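Local coordinates for protein calreticulin, putative,Calreticulin, putative (Trypanosoma cruzi, PDB 5HCF) that is probably an endoplasmic reticulum chaperone of the calreticulin family, whose globular domain has a legume lectin fold and dual carbohydrate- and peptide-binding properties, at residues F73-E78 with F109-C114. Residues are numbered along the deposited sequence; the frame is centred on the assembly and turned at random. Where two conformers were deposited one is given.
Sequences FSVKHE and FGPDRC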
ATOM      1  N   PHE A  73      -3.168   3.582  -3.788  1.00 40.95           N
ATOM      2  CA  PHE A  73      -2.731   4.795  -3.113  1.00 39.32           C
ATOM      3  C   PHE A  73      -1.454   5.288  -3.771  1.00 38.74           C
ATOM      4  O   PHE A  73      -0.803   4.544  -4.505  1.00 38.78           O
ATOM      5  CB  PHE A  73      -2.508   4.551  -1.619  1.00 39.18           C
ATOM      6  CG  PHE A  73      -1.211   3.856  -1.301  1.00 39.01           C
ATOM      7  CD1 PHE A  73      -1.090   2.480  -1.444  1.00 38.94           C
ATOM      8  CD2 PHE A  73      -0.112   4.575  -0.847  1.00 37.28           C
ATOM      9  CE1 PHE A  73       0.100   1.837  -1.150  1.00 37.08           C
ATOM     10  CE2 PHE A  73       1.079   3.936  -0.548  1.00 35.99           C
ATOM     11  CZ  PHE A  73       1.186   2.568  -0.700  1.00 36.21           C
ATOM     12  N   SER A  74      -1.103   6.544  -3.519  1.00 37.95           N
ATOM     13  CA  SER A  74       0.123   7.107  -4.070  1.00 36.08           C
ATOM     14  C   SER A  74       1.047   7.603  -2.963  1.00 34.70           C
ATOM     15  O   SER A  74       0.586   8.051  -1.913  1.00 33.19           O
ATOM     16  CB  SER A  74      -0.195   8.246  -5.040  1.00 36.49           C
ATOM     17  OG  SER A  74      -0.891   9.293  -4.383  1.00 37.30           O
ATOM     18  N   VAL A  75       2.352   7.504  -3.201  1.00 36.22           N
ATOM     19  CA  VAL A  75       3.350   8.121  -2.329  1.00 37.17           C
ATOM     20  C   VAL A  75       4.301   8.961  -3.164  1.00 37.52           C
ATOM     21  O   VAL A  75       4.716   8.547  -4.247  1.00 38.60           O
ATOM     22  CB  VAL A  75       4.179   7.088  -1.556  1.00 36.62           C
ATOM     23  CG1 VAL A  75       4.687   7.690  -0.255  1.00 34.74           C
ATOM     24  CG2 VAL A  75       3.362   5.857  -1.292  1.00 37.22           C
ATOM     25  N   LYS A  76       4.660  10.131  -2.654  1.00 37.18           N
ATOM     26  CA  LYS A  76       5.636  10.972  -3.328  1.00 37.13           C
ATOM     27  C   LYS A  76       6.839  11.173  -2.421  1.00 36.65           C
ATOM     28  O   LYS A  76       6.724  11.778  -1.358  1.00 37.15           O
ATOM     29  CB  LYS A  76       5.023  12.318  -3.718  1.00 37.71           C
ATOM     30  CG  LYS A  76       5.983  13.233  -4.464  1.00 41.19           C
ATOM     31  CD  LYS A  76       5.503  14.680  -4.493  1.00 42.98           C
ATOM     32  CE  LYS A  76       6.274  15.485  -5.526  1.00 44.41           C
ATOM     33  NZ  LYS A  76       6.256  16.937  -5.223  1.00 46.71           N
ATOM     34  N   HIS A  77       7.982  10.636  -2.832  1.00 37.41           N
ATOM     35  CA  HIS A  77       9.227  10.809  -2.090  1.00 38.17           C
ATOM     36  C   HIS A  77      10.072  11.917  -2.711  1.00 39.89           C
ATOM     37  O   HIS A  77      11.080  11.640  -3.363  1.00 41.36           O
ATOM     38  CB  HIS A  77      10.030   9.507  -2.067  1.00 35.90           C
ATOM     39  CG  HIS A  77       9.313   8.361  -1.420  1.00 33.08           C
ATOM     40  ND1 HIS A  77       8.798   8.427  -0.149  1.00 32.55           N
ATOM     41  CD2 HIS A  77       9.042   7.116  -1.881  1.00 31.66           C
ATOM     42  CE1 HIS A  77       8.233   7.267   0.154  1.00 32.41           C
ATOM     43  NE2 HIS A  77       8.367   6.459  -0.879  1.00 32.09           N
ATOM     44  N   GLU A  78       9.666  13.166  -2.503  1.00 41.59           N
ATOM     45  CA  GLU A  78      10.336  14.313  -3.117  1.00 46.05           C
ATOM     46  C   GLU A  78      11.618  14.714  -2.390  1.00 47.72           C
ATOM     47  O   GLU A  78      12.390  15.540  -2.881  1.00 51.66           O
ATOM     48  CB  GLU A  78       9.380  15.513  -3.172  1.00 46.85           C
ATOM     49  CG  GLU A  78       8.730  15.855  -1.838  1.00 45.44           C
ATOM     50  CD  GLU A  78       8.153  17.264  -1.801  1.00 46.29           C
ATOM     51  OE1 GLU A  78       7.588  17.707  -2.823  1.00 46.28           O
ATOM     52  OE2 GLU A  78       8.260  17.926  -0.745  1.00 46.69           O
ATOM     53  N   PHE A 109       1.124  -3.177   2.003  1.00 32.95           N
ATOM     54  CA  PHE A 109       1.269  -2.904   0.577  1.00 31.39           C
ATOM     55  C   PHE A 109       1.877  -1.530   0.294  1.00 32.25           C
ATOM     56  O   PHE A 109       1.369  -0.513   0.765  1.00 32.71           O
ATOM     57  CB  PHE A 109      -0.111  -3.036  -0.086  1.00 29.50           C
ATOM     58  CG  PHE A 109      -0.137  -2.669  -1.540  1.00 28.73           C
ATOM     59  CD1 PHE A 109       0.730  -3.261  -2.438  1.00 27.05           C
ATOM     60  CD2 PHE A 109      -1.049  -1.730  -2.008  1.00 27.10           C
ATOM     61  CE1 PHE A 109       0.698  -2.917  -3.773  1.00 26.61           C
ATOM     62  CE2 PHE A 109      -1.088  -1.384  -3.340  1.00 25.05           C
ATOM     63  CZ  PHE A 109      -0.214  -1.978  -4.226  1.00 26.53           C
ATOM     64  N   GLY A 110       2.971  -1.507  -0.465  1.00 31.58           N
ATOM     65  CA  GLY A 110       3.570  -0.254  -0.892  1.00 32.20           C
ATOM     66  C   GLY A 110       5.084  -0.299  -0.996  1.00 33.79           C
ATOM     67  O   GLY A 110       5.703  -1.309  -0.659  1.00 35.97           O
ATOM     68  N   PRO A 111       5.692   0.804  -1.464  1.00 32.23           N
ATOM     69  CA  PRO A 111       7.144   0.890  -1.667  1.00 31.31           C
ATOM     70  C   PRO A 111       7.928   0.949  -0.362  1.00 31.35           C
ATOM     71  O   PRO A 111       7.452   1.515   0.622  1.00 34.38           O
ATOM     72  CB  PRO A 111       7.304   2.192  -2.459  1.00 29.35           C
ATOM     73  CG  PRO A 111       6.144   3.021  -2.028  1.00 27.33           C
ATOM     74  CD  PRO A 111       5.010   2.043  -1.878  1.00 30.07           C
ATOM     75  N   ASP A 112       9.126   0.371  -0.364  1.00 29.52           N
ATOM     76  CA  ASP A 112      10.000   0.401   0.804  1.00 29.69           C
ATOM     77  C   ASP A 112      11.444   0.390   0.329  1.00 29.44           C
ATOM     78  O   ASP A 112      11.814  -0.385  -0.545  1.00 29.06           O
ATOM     79  CB  ASP A 112       9.722  -0.784   1.737  1.00 27.32           C
ATOM     80  CG  ASP A 112      10.466  -0.676   3.060  1.00 28.51           C
ATOM     81  OD1 ASP A 112      10.970   0.423   3.386  1.00 31.05           O
ATOM     82  OD2 ASP A 112      10.543  -1.691   3.781  1.00 28.77           O
ATOM     83  N   ARG A 113      12.257   1.279   0.888  0.73 31.39           N
ATOM     84  CA  ARG A 113      13.650   1.382   0.474  0.73 33.69           C
ATOM     85  C   ARG A 113      14.576   1.770   1.625  0.73 35.16           C
ATOM     86  O   ARG A 113      14.218   2.573   2.496  0.73 35.39           O
ATOM     87  CB  ARG A 113      13.774   2.401  -0.663  0.73 34.59           C
ATOM     88  CG  ARG A 113      15.200   2.734  -1.077  0.73 36.66           C
ATOM     89  CD  ARG A 113      15.477   4.224  -0.936  0.73 36.88           C
ATOM     90  NE  ARG A 113      14.788   5.021  -1.952  0.73 36.91           N
ATOM     91  CZ  ARG A 113      15.391   5.627  -2.973  0.73 37.89           C
ATOM     92  NH1 ARG A 113      16.708   5.534  -3.125  0.73 38.02           N
ATOM     93  NH2 ARG A 113      14.677   6.335  -3.841  0.73 37.03           N
ATOM     94  N   CYS A 114      15.773   1.192   1.614  1.00 35.35           N
ATOM     95  CA  CYS A 114      16.804   1.508   2.590  1.00 33.85           C
ATOM     96  C   CYS A 114      18.157   1.110   2.008  1.00 33.57           C
ATOM     97  O   CYS A 114      18.473  -0.076   1.905  1.00 33.70           O
ATOM     98  CB  CYS A 114      16.539   0.790   3.913  1.00 34.65           C
ATOM     99  SG  CYS A 114      17.430   1.470   5.325  1.00 38.25           S
TER
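Phe73 and Phe109 meet across the interior of a two-sheet fold and illustrate how aromatic side chains join facing sheets without any polar bond between them. Phe73 is the side chain to follow. At CB its first torsion (chi1 78°) sets CG between the backbone N and the carbonyl carbon, and from there the ring reaches across to 109-114. CB, CG, CD1 and CD2 find no partner within 4.2 Å in that segment; the CE1 and CZ end does the touching. CE1 lies 3.3 Å and CZ 3.4 Å from the carbonyl O of Phe109, which approaches the ring obliquely, and CE1 is also 3.8 Å from CD2 of the Phe109 ring. CZ comes to 3.7 Å from CA of Gly110, which sits at the ring edge, near its plane, and to 4.0 Å from CD of Pro111. The two phenyl rings form an offset edge-to-face (T-shaped) pair, planes at 82° and centroids 5.8 Å apart, the Phe73 edge directed at the Phe109 face. Gly110, at phi 146° and with no side chain, lets the Phe73 edge come close against its CA where the chain turns a corner. Farther along, CG2 of Val75 packs 4.0 Å from CG of Pro111, and the edge of the His77 imidazole looks at that same carbon, while His77 ND1 is hydrogen-bonded to Ser222. Phe224 and Ile227 of strand 223-230, Ile88 of strand 83-91 and Tyr148 of strand 145-152 extend this buried cluster. Apolar side chains meeting between two facing antiparallel sheets are characteristic of the core of the legume lectin (concanavalin-like) beta sandwich.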